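Local atomic coordinates of twin-arginine translocation pathway signal protein (Burkholderia phytofirmans, PDB entry 2RJO), a protein that binds beta-D-galactopyranose in the cleft of a periplasmic binding protein fold and probably serves as the sugar receptor of a transport or signalling system. Residues N17-A22 with T93-P98; V69-N72 with D76-V79; I152-G157 with V249-F254. One frame throughout, in Å; residues are numbered along the deposited sequence.

From the N terminus, the chain first reaches the start of helix 18-34. Interaction 1 joins this helix start to the end of strand 90-94 and so closes a loop of 70 residues. Interaction 2 is nested inside that loop. It closes the short connection between strand 65-69 and helix 74-87, and touches interaction 1 where Tyr20 OH meets Asp70 OD2. Interaction 3 follows in series. It ties helix 149-163, beside the four-stranded parallel sheet, to strand 248-250 of the larger mixed sheet. It touches interaction 1 through Trp95 and Pro253. Interactions 2 and 3 do not touch each other, yet all three reach the same galactose.

Interaction 1 (N17-A22 with T93-P98); sequences NPYYTA and TIWNKP. With GAL (beta-D-galactopyranose), chain B; SO4 (sulfate ion), chain D.
Tyr19 points its ring at Trp95 because CG lies anti to the backbone N (chi1 168°). Trp95 answers with CG anti to its carbonyl carbon (chi1 -70°), which carries the indole N-H to the phenol. One hydrogen bond carries the contact, from Trp95 NE1 to Tyr19 OH at 2.8 Å. The N-H...O angle is 155°, and the phenol oxygen lies close to the indole plane. The two rings meet obliquely.

The bond joins two walls of the galactose site. GAL C3 sits over the centre of one Tyr19 face, and GAL C4 lies over one Trp95 face, toward its rim. The pair therefore offers apolar surfaces to the sugar, as is common in sugar-binding proteins. Polar groups act beside them. Asn96 ND2 gives a weak bond to GAL O6 at 3.1 Å. Asn17 ND2 donates to SO4 O4 at 2.6 Å and only weakly to GAL O2. The sulfate is probably from the crystallisation liquor. Asn17 is also the N-cap of the helix: its OD1 accepts from Tyr19 N at 2.7 Å.

Around this buried contact, Pro253 and Leu256 of helix 253-268 pack on Tyr19. Trp95 meets Trp251 edge-to-face and touches Ser115 of strand 110-115. Helix 18-34 thus faces the end of strand 90-94, which runs between strands 65-69 and 110-115.

Interaction 2 (V69-N72 with D76-V79); sequences VDPN and DARV. With GAL (beta-D-galactopyranose), chain B.
Pro71 and Ala77 form the buried, apolar part of this contact. Pro71 CG meets the Ala77 methyl, CB, at 3.9 Å, and lies 4.0 Å from Ala77 CA. Pro71 CB approaches the same alanine from its backbone side, with Ala77 N at 4.0 Å. The proline ring is thus set against the first turn of the helix.

The other part is polar and lies between two partly exposed residues. Asp76 OD2 comes 3.6 Å from Asn72 CB and 4.1 Å from Asn72 ND2, near the amide but not bonded to it. The amide and carboxylate planes are 25° apart. These groups are held mainly by a shared neighbour: Ser47 OG hydrogen-bonds to both Asp76 OD2 and Asn72 ND2. Asn72 OD1 accepts from Arg13 NE, which braces the loop from another direction.

Asp70 takes no part in this packing and turns to the sugar. Its CG is anti to the backbone N (chi1 -180°), and OD1 accepts from GAL O6 at 2.8 Å. OD2 is hydrogen-bonded to Tyr20 OH, which should help to fix the carboxylate's rotation. Pro71 O accepts from Asn96 ND2.

A parallel strand, a short loop carrying a ligand-binding residue and then a helix make up a beta-alpha connection. Loops of this kind at strand ends line the sugar cleft in periplasmic binding proteins.

Interaction 3 (I152-G157 with V249-F254); sequences IERKAG and VDWDPF. With GAL (beta-D-galactopyranose), chain B.
Arg154 reaches from its helix to the indole of Trp251, and the contact rests on this pair. Along 152-157, Ile152 comes first, on the exposed side of the helix. Its carbonyl O takes the backbone N-H of Ala156. Glu153 follows; OE1 accepts a weak bond from Gly118 N, at the start of helix 118-132, and its carbonyl O takes the N-H of Gly157, where the segment ends.

Arg154 is buried. Its chain is extended from CG to NE, with chi3 at -170°, and this carries the guanidinium across to the sugar. NH1 and NH2 both donate to GAL O3, at 2.9 Å and 3.0 Å. GAL O3 lies in the guanidinium plane, at its edge, so one sugar oxygen is held by a fork of two N-H groups. Trp251 comes from the opposite direction and places CZ2 over one guanidinium face, 3.7 Å from Arg154 CZ. The two planes are 26° apart. Arg154 NH2 and Trp251 NE1 are 3.2 Å apart, but both are donors and do not bond. NH2 gives its N-H to GAL O3, and NE1 makes a weak bond to Asp231 OD1. Arg154 NH1 also hydrogen-bonds to Ala204 O.

In 249-254, Asp250 OD1 accepts from Asp252 N at 3.0 Å, forming an Asx turn at the end of the strand. Asp252 then caps helix 253-268 through Trp255 N.

Trp95 lies against Arg154 in a cation-pi contact. Tyr19 of helix 18-34 and Ala288 of strand 283-291 also pack on Trp251. Helix 149-163 thus meets the loop between strand 248-250 and helix 253-268, beside the bound galactose.

Interaction 1 (N17-A22 with T93-P98)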
loop_
_atom_site.group_PDB
_atom_site.type_symbol
_atom_site.label_atom_id
_atom_site.label_comp_id
_atom_site.label_asym_id
_atom_site.label_seq_id
_atom_site.Cartn_x
_atom_site.Cartn_y
_atom_site.Cartn_z
ATOM N N ASN A 17 -0.436 -10.848 -4.247
ATOM C CA ASN A 17 -0.942 -9.516 -4.596
ATOM C C ASN A 17 0.135 -8.826 -5.420
ATOM O O ASN A 17 1.231 -8.576 -4.917
ATOM C CB ASN A 17 -1.197 -8.703 -3.318
ATOM C CG ASN A 17 -1.745 -7.298 -3.597
ATOM O OD1 ASN A 17 -1.522 -6.729 -4.664
ATOM N ND2 ASN A 17 -2.447 -6.734 -2.622
ATOM N N PRO A 18 -0.157 -8.493 -6.686
ATOM C CA PRO A 18 0.849 -7.829 -7.525
ATOM C C PRO A 18 1.475 -6.588 -6.883
ATOM O O PRO A 18 2.594 -6.189 -7.220
ATOM C CB PRO A 18 0.090 -7.531 -8.821
ATOM C CG PRO A 18 -1.359 -7.497 -8.399
ATOM C CD PRO A 18 -1.443 -8.616 -7.395
ATOM N N TYR A 19 0.755 -5.981 -5.949
ATOM C CA TYR A 19 1.283 -4.815 -5.253
ATOM C C TYR A 19 2.616 -5.204 -4.605
ATOM O O TYR A 19 3.618 -4.514 -4.763
ATOM C CB TYR A 19 0.304 -4.345 -4.169
ATOM C CG TYR A 19 0.913 -3.334 -3.230
ATOM C CD1 TYR A 19 0.977 -1.983 -3.568
ATOM C CD2 TYR A 19 1.480 -3.740 -2.026
ATOM C CE1 TYR A 19 1.599 -1.054 -2.719
ATOM C CE2 TYR A 19 2.106 -2.828 -1.174
ATOM C CZ TYR A 19 2.165 -1.488 -1.521
ATOM O OH TYR A 19 2.787 -0.600 -0.670
ATOM N N TYR A 20 2.607 -6.317 -3.881
ATOM C CA TYR A 20 3.786 -6.816 -3.190
ATOM C C TYR A 20 4.803 -7.465 -4.113
ATOM O O TYR A 20 5.980 -7.575 -3.760
ATOM C CB TYR A 20 3.369 -7.802 -2.090
ATOM C CG TYR A 20 2.749 -7.119 -0.894
ATOM C CD1 TYR A 20 1.479 -7.472 -0.439
ATOM C CD2 TYR A 20 3.432 -6.107 -0.216
ATOM C CE1 TYR A 20 0.901 -6.830 0.668
ATOM C CE2 TYR A 20 2.864 -5.462 0.890
ATOM C CZ TYR A 20 1.598 -5.830 1.324
ATOM O OH TYR A 20 1.033 -5.199 2.410
ATOM N N THR A 21 4.358 -7.917 -5.283
ATOM C CA THR A 21 5.284 -8.520 -6.223
ATOM C C THR A 21 6.276 -7.432 -6.622
ATOM O O THR A 21 7.477 -7.676 -6.702
ATOM C CB THR A 21 4.571 -9.033 -7.480
ATOM O OG1 THR A 21 3.645 -10.068 -7.119
ATOM C CG2 THR A 21 5.588 -9.599 -8.462
ATOM N N ALA A 22 5.756 -6.229 -6.858
ATOM C CA ALA A 22 6.573 -5.090 -7.239
ATOM C C ALA A 22 7.350 -4.554 -6.032
ATOM O O ALA A 22 8.519 -4.177 -6.143
ATOM C CB ALA A 22 5.693 -4.010 -7.806
ATOM N N THR A 93 9.161 1.653 8.363
ATOM C CA THR A 93 7.794 1.141 8.334
ATOM C C THR A 93 7.005 1.695 7.155
ATOM O O THR A 93 7.221 2.824 6.730
ATOM C CB THR A 93 7.048 1.486 9.646
ATOM O OG1 THR A 93 7.521 0.635 10.693
ATOM C CG2 THR A 93 5.559 1.271 9.489
ATOM N N ILE A 94 6.088 0.886 6.637
ATOM C CA ILE A 94 5.255 1.286 5.513
ATOM C C ILE A 94 3.784 1.028 5.825
ATOM O O ILE A 94 3.424 -0.074 6.218
ATOM C CB ILE A 94 5.589 0.480 4.235
ATOM C CG1 ILE A 94 7.098 0.468 3.985
ATOM C CG2 ILE A 94 4.878 1.095 3.040
ATOM C CD1 ILE A 94 7.663 1.816 3.611
ATOM N N TRP A 95 2.943 2.045 5.655
ATOM C CA TRP A 95 1.502 1.903 5.861
ATOM C C TRP A 95 0.938 1.740 7.274
ATOM O O TRP A 95 0.240 2.621 7.765
ATOM C CB TRP A 95 0.961 0.734 5.019
ATOM C CG TRP A 95 0.938 0.946 3.510
ATOM C CD1 TRP A 95 1.481 0.128 2.564
ATOM C CD2 TRP A 95 0.341 2.040 2.793
ATOM N NE1 TRP A 95 1.266 0.642 1.304
ATOM C CE2 TRP A 95 0.569 1.812 1.416
ATOM C CE3 TRP A 95 -0.360 3.184 3.180
ATOM C CZ2 TRP A 95 0.118 2.693 0.429
ATOM C CZ3 TRP A 95 -0.808 4.067 2.187
ATOM C CH2 TRP A 95 -0.565 3.811 0.837
ATOM N N ASN A 96 1.223 0.610 7.917
ATOM C CA ASN A 96 0.650 0.315 9.233
ATOM C C ASN A 96 1.500 0.536 10.485
ATOM O O ASN A 96 2.635 0.077 10.577
ATOM C CB ASN A 96 0.138 -1.137 9.256
ATOM C CG ASN A 96 -0.814 -1.454 8.117
ATOM O OD1 ASN A 96 -1.855 -0.825 7.965
ATOM N ND2 ASN A 96 -0.455 -2.445 7.311
ATOM N N LYS A 97 0.914 1.228 11.456
ATOM C CA LYS A 97 1.559 1.495 12.731
ATOM C C LYS A 97 0.573 2.210 13.646
ATOM O O LYS A 97 -0.377 2.842 13.175
ATOM C CB LYS A 97 2.796 2.384 12.557
ATOM C CG LYS A 97 2.481 3.870 12.423
ATOM C CD LYS A 97 3.742 4.717 12.531
ATOM C CE LYS A 97 3.419 6.208 12.538
ATOM N NZ LYS A 97 2.672 6.661 13.750
ATOM N N PRO A 98 0.786 2.114 14.970
ATOM C CA PRO A 98 -0.110 2.781 15.918
ATOM C C PRO A 98 0.103 4.286 15.793
ATOM O O PRO A 98 1.177 4.730 15.398
ATOM C CB PRO A 98 0.361 2.257 17.275
ATOM C CG PRO A 98 1.020 0.935 16.942
ATOM C CD PRO A 98 1.759 1.260 15.677
HETATM C C1 GAL B . -1.917 -4.217 0.591
HETATM C C2 GAL B . -2.629 -3.134 -0.252
HETATM C C3 GAL B . -1.893 -1.791 -0.055
HETATM C C4 GAL B . -1.926 -1.426 1.440
HETATM C C5 GAL B . -1.222 -2.583 2.203
HETATM C C6 GAL B . -1.241 -2.264 3.684
HETATM O O1 GAL B . -2.610 -5.468 0.425
HETATM O O2 GAL B . -2.586 -3.497 -1.631
HETATM O O3 GAL B . -2.542 -0.761 -0.798
HETATM O O4 GAL B . -3.286 -1.333 1.862
HETATM O O5 GAL B . -1.935 -3.847 1.999
HETATM O O6 GAL B . -0.591 -3.323 4.360
HETATM S S SO4 D . -2.344 -8.939 0.597
HETATM O O1 SO4 D . -1.335 -9.990 0.890
HETATM O O2 SO4 D . -2.653 -8.160 1.816
HETATM O O3 SO4 D . -3.571 -9.563 0.042
HETATM O O4 SO4 D . -1.774 -8.015 -0.406
#

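Interaction 2 (V69-N72 with D76-V79)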
loop_
_atom_site.group_PDB
_atom_site.type_symbol
_atom_site.label_atom_id
_atom_site.label_comp_id
_atom_site.label_asym_id
_atom_site.label_seq_id
_atom_site.Cartn_x
_atom_site.Cartn_y
_atom_site.Cartn_z
ATOM N N VAL A 69 9.767 -2.867 6.332
ATOM C CA VAL A 69 8.563 -3.663 6.551
ATOM C C VAL A 69 7.202 -2.976 6.479
ATOM O O VAL A 69 7.025 -1.837 6.917
ATOM C CB VAL A 69 8.656 -4.382 7.927
ATOM C CG1 VAL A 69 8.825 -3.346 9.039
ATOM C CG2 VAL A 69 7.413 -5.231 8.178
ATOM N N ASP A 70 6.245 -3.711 5.925
ATOM C CA ASP A 70 4.852 -3.293 5.786
ATOM C C ASP A 70 4.161 -4.187 6.831
ATOM O O ASP A 70 3.808 -5.326 6.537
ATOM C CB ASP A 70 4.348 -3.643 4.375
ATOM C CG ASP A 70 2.891 -3.242 4.134
ATOM O OD1 ASP A 70 2.095 -3.187 5.097
ATOM O OD2 ASP A 70 2.535 -2.994 2.962
ATOM N N PRO A 71 3.992 -3.691 8.074
ATOM C CA PRO A 71 3.349 -4.466 9.142
ATOM C C PRO A 71 1.983 -5.031 8.771
ATOM O O PRO A 71 1.119 -4.307 8.281
ATOM C CB PRO A 71 3.264 -3.460 10.291
ATOM C CG PRO A 71 4.488 -2.643 10.092
ATOM C CD PRO A 71 4.449 -2.392 8.595
ATOM N N ASN A 72 1.811 -6.329 9.013
ATOM C CA ASN A 72 0.560 -7.038 8.732
ATOM C C ASN A 72 -0.611 -6.296 9.385
ATOM O O ASN A 72 -1.674 -6.145 8.787
ATOM C CB ASN A 72 0.653 -8.470 9.271
ATOM C CG ASN A 72 -0.591 -9.279 9.001
ATOM O OD1 ASN A 72 -1.032 -9.398 7.854
ATOM N ND2 ASN A 72 -1.165 -9.858 10.062
ATOM N N ASP A 76 1.545 -4.908 15.179
ATOM C CA ASP A 76 2.828 -5.556 14.911
ATOM C C ASP A 76 3.991 -4.583 14.807
ATOM O O ASP A 76 5.112 -4.914 15.169
ATOM C CB ASP A 76 2.751 -6.352 13.608
ATOM C CG ASP A 76 1.699 -7.433 13.647
ATOM O OD1 ASP A 76 1.716 -8.227 14.608
ATOM O OD2 ASP A 76 0.866 -7.498 12.713
ATOM N N ALA A 77 3.718 -3.392 14.291
ATOM C CA ALA A 77 4.747 -2.369 14.116
ATOM C C ALA A 77 5.572 -2.071 15.362
ATOM O O ALA A 77 6.798 -1.992 15.285
ATOM C CB ALA A 77 4.119 -1.088 13.621
ATOM N N ARG A 78 4.914 -1.897 16.503
ATOM C CA ARG A 78 5.643 -1.577 17.720
ATOM C C ARG A 78 6.586 -2.691 18.138
ATOM O O ARG A 78 7.754 -2.441 18.427
ATOM C CB ARG A 78 4.693 -1.274 18.880
ATOM C CG ARG A 78 5.413 -0.682 20.102
ATOM C CD ARG A 78 4.532 -0.726 21.343
ATOM N NE ARG A 78 3.172 -0.276 21.067
ATOM C CZ ARG A 78 2.827 0.984 20.820
ATOM N NH1 ARG A 78 3.745 1.941 20.814
ATOM N NH2 ARG A 78 1.553 1.282 20.584
ATOM N N VAL A 79 6.100 -3.924 18.162
ATOM C CA VAL A 79 6.968 -5.013 18.580
ATOM C C VAL A 79 8.138 -5.193 17.619
ATOM O O VAL A 79 9.253 -5.490 18.051
ATOM C CB VAL A 79 6.191 -6.325 18.728
ATOM C CG1 VAL A 79 5.555 -6.712 17.425
ATOM C CG2 VAL A 79 7.111 -7.403 19.217
HETATM C C1 GAL B . -1.917 -4.217 0.591
HETATM C C2 GAL B . -2.629 -3.134 -0.252
HETATM C C3 GAL B . -1.893 -1.791 -0.055
HETATM C C4 GAL B . -1.926 -1.426 1.440
HETATM C C5 GAL B . -1.222 -2.583 2.203
HETATM C C6 GAL B . -1.241 -2.264 3.684
HETATM O O1 GAL B . -2.610 -5.468 0.425
HETATM O O2 GAL B . -2.586 -3.497 -1.631
HETATM O O3 GAL B . -2.542 -0.761 -0.798
HETATM O O4 GAL B . -3.286 -1.333 1.862
HETATM O O5 GAL B . -1.935 -3.847 1.999
HETATM O O6 GAL B . -0.591 -3.323 4.360
#

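Interaction 3 (I152-G157 with V249-F254)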
loop_
_atom_site.group_PDB
_atom_site.type_symbol
_atom_site.label_atom_id
_atom_site.label_comp_id
_atom_site.label_asym_id
_atom_site.label_seq_id
_atom_site.Cartn_x
_atom_site.Cartn_y
_atom_site.Cartn_z
ATOM N N ILE A 152 -8.549 2.120 6.851
ATOM C CA ILE A 152 -9.330 3.067 7.629
ATOM C C ILE A 152 -9.395 4.429 6.938
ATOM O O ILE A 152 -10.465 5.044 6.844
ATOM C CB ILE A 152 -8.710 3.240 9.050
ATOM C CG1 ILE A 152 -8.845 1.943 9.839
ATOM C CG2 ILE A 152 -9.366 4.383 9.788
ATOM C CD1 ILE A 152 -8.115 1.973 11.181
ATOM N N GLU A 153 -8.254 4.893 6.442
ATOM C CA GLU A 153 -8.203 6.186 5.781
ATOM C C GLU A 153 -8.931 6.209 4.441
ATOM O O GLU A 153 -9.708 7.116 4.191
ATOM C CB GLU A 153 -6.747 6.635 5.600
ATOM C CG GLU A 153 -5.946 6.601 6.884
ATOM C CD GLU A 153 -4.621 7.339 6.783
ATOM O OE1 GLU A 153 -3.934 7.215 5.743
ATOM O OE2 GLU A 153 -4.261 8.033 7.758
ATOM N N ARG A 154 -8.689 5.216 3.586
ATOM C CA ARG A 154 -9.347 5.159 2.275
ATOM C C ARG A 154 -10.873 5.077 2.438
ATOM O O ARG A 154 -11.631 5.710 1.699
ATOM C CB ARG A 154 -8.821 3.956 1.483
ATOM C CG ARG A 154 -7.318 4.035 1.225
ATOM C CD ARG A 154 -6.728 2.753 0.642
ATOM N NE ARG A 154 -5.266 2.819 0.633
ATOM C CZ ARG A 154 -4.459 1.855 0.193
ATOM N NH1 ARG A 154 -4.955 0.717 -0.288
ATOM N NH2 ARG A 154 -3.144 2.031 0.241
ATOM N N LYS A 155 -11.310 4.298 3.420
ATOM C CA LYS A 155 -12.727 4.152 3.704
ATOM C C LYS A 155 -13.256 5.503 4.162
ATOM O O LYS A 155 -14.406 5.868 3.885
ATOM C CB LYS A 155 -12.956 3.133 4.811
ATOM C CG LYS A 155 -14.414 2.980 5.186
ATOM C CD LYS A 155 -14.573 2.076 6.384
ATOM C CE LYS A 155 -16.048 1.837 6.690
ATOM N NZ LYS A 155 -16.207 1.138 7.985
ATOM N N ALA A 156 -12.410 6.244 4.865
ATOM C CA ALA A 156 -12.790 7.556 5.351
ATOM C C ALA A 156 -12.918 8.469 4.139
ATOM O O ALA A 156 -13.787 9.343 4.089
ATOM C CB ALA A 156 -11.731 8.083 6.319
ATOM N N GLY A 157 -12.041 8.256 3.158
ATOM C CA GLY A 157 -12.092 9.045 1.943
ATOM C C GLY A 157 -13.378 8.757 1.184
ATOM O O GLY A 157 -13.972 9.667 0.596
ATOM N N VAL A 249 -4.773 4.412 -7.999
ATOM C CA VAL A 249 -3.780 5.355 -7.511
ATOM C C VAL A 249 -2.458 4.610 -7.395
ATOM O O VAL A 249 -2.376 3.564 -6.753
ATOM C CB VAL A 249 -4.192 5.953 -6.145
ATOM C CG1 VAL A 249 -3.174 7.003 -5.709
ATOM C CG2 VAL A 249 -5.583 6.587 -6.253
ATOM N N ASP A 250 -1.424 5.140 -8.039
ATOM C CA ASP A 250 -0.119 4.501 -8.027
ATOM C C ASP A 250 0.773 4.960 -6.875
ATOM O O ASP A 250 1.174 6.129 -6.816
ATOM C CB ASP A 250 0.570 4.745 -9.368
ATOM C CG ASP A 250 1.723 3.798 -9.608
ATOM O OD1 ASP A 250 1.930 2.879 -8.781
ATOM O OD2 ASP A 250 2.418 3.967 -10.628
ATOM N N TRP A 251 1.057 4.029 -5.959
ATOM C CA TRP A 251 1.898 4.287 -4.789
ATOM C C TRP A 251 3.337 3.978 -5.169
ATOM O O TRP A 251 4.271 4.335 -4.460
ATOM C CB TRP A 251 1.530 3.359 -3.626
ATOM C CG TRP A 251 0.064 3.212 -3.294
ATOM C CD1 TRP A 251 -0.617 2.035 -3.148
ATOM C CD2 TRP A 251 -0.864 4.253 -2.947
ATOM N NE1 TRP A 251 -1.900 2.275 -2.725
ATOM C CE2 TRP A 251 -2.081 3.627 -2.591
ATOM C CE3 TRP A 251 -0.787 5.650 -2.892
ATOM C CZ2 TRP A 251 -3.212 4.351 -2.190
ATOM C CZ3 TRP A 251 -1.917 6.371 -2.492
ATOM C CH2 TRP A 251 -3.110 5.718 -2.146
ATOM N N ASP A 252 3.498 3.287 -6.288
ATOM C CA ASP A 252 4.811 2.897 -6.766
ATOM C C ASP A 252 5.460 1.965 -5.739
ATOM O O ASP A 252 6.417 2.328 -5.055
ATOM C CB ASP A 252 5.686 4.124 -6.983
ATOM C CG ASP A 252 6.792 3.867 -7.969
ATOM O OD1 ASP A 252 7.116 2.678 -8.196
ATOM O OD2 ASP A 252 7.342 4.851 -8.505
ATOM N N PRO A 253 4.912 0.750 -5.602
ATOM C CA PRO A 253 5.433 -0.240 -4.660
ATOM C C PRO A 253 6.898 -0.547 -4.941
ATOM O O PRO A 253 7.691 -0.708 -4.017
ATOM C CB PRO A 253 4.505 -1.441 -4.864
ATOM C CG PRO A 253 3.929 -1.225 -6.241
ATOM C CD PRO A 253 3.703 0.251 -6.276
ATOM N N PHE A 254 7.263 -0.615 -6.215
ATOM C CA PHE A 254 8.654 -0.863 -6.572
ATOM C C PHE A 254 9.532 0.149 -5.831
ATOM O O PHE A 254 10.426 -0.219 -5.088
ATOM C CB PHE A 254 8.845 -0.690 -8.074
ATOM C CG PHE A 254 10.252 -0.910 -8.535
ATOM C CD1 PHE A 254 10.678 -2.173 -8.934
ATOM C CD2 PHE A 254 11.157 0.148 -8.574
ATOM C CE1 PHE A 254 11.991 -2.385 -9.371
ATOM C CE2 PHE A 254 12.473 -0.050 -9.006
ATOM C CZ PHE A 254 12.890 -1.323 -9.408
HETATM C C1 GAL B . -1.917 -4.217 0.591
HETATM C C2 GAL B . -2.629 -3.134 -0.252
HETATM C C3 GAL B . -1.893 -1.791 -0.055
HETATM C C4 GAL B . -1.926 -1.426 1.440
HETATM C C5 GAL B . -1.222 -2.583 2.203
HETATM C C6 GAL B . -1.241 -2.264 3.684
HETATM O O1 GAL B . -2.610 -5.468 0.425
HETATM O O2 GAL B . -2.586 -3.497 -1.631
HETATM O O3 GAL B . -2.542 -0.761 -0.798
HETATM O O4 GAL B . -3.286 -1.333 1.862
HETATM O O5 GAL B . -1.935 -3.847 1.999
HETATM O O6 GAL B . -0.591 -3.323 4.360
#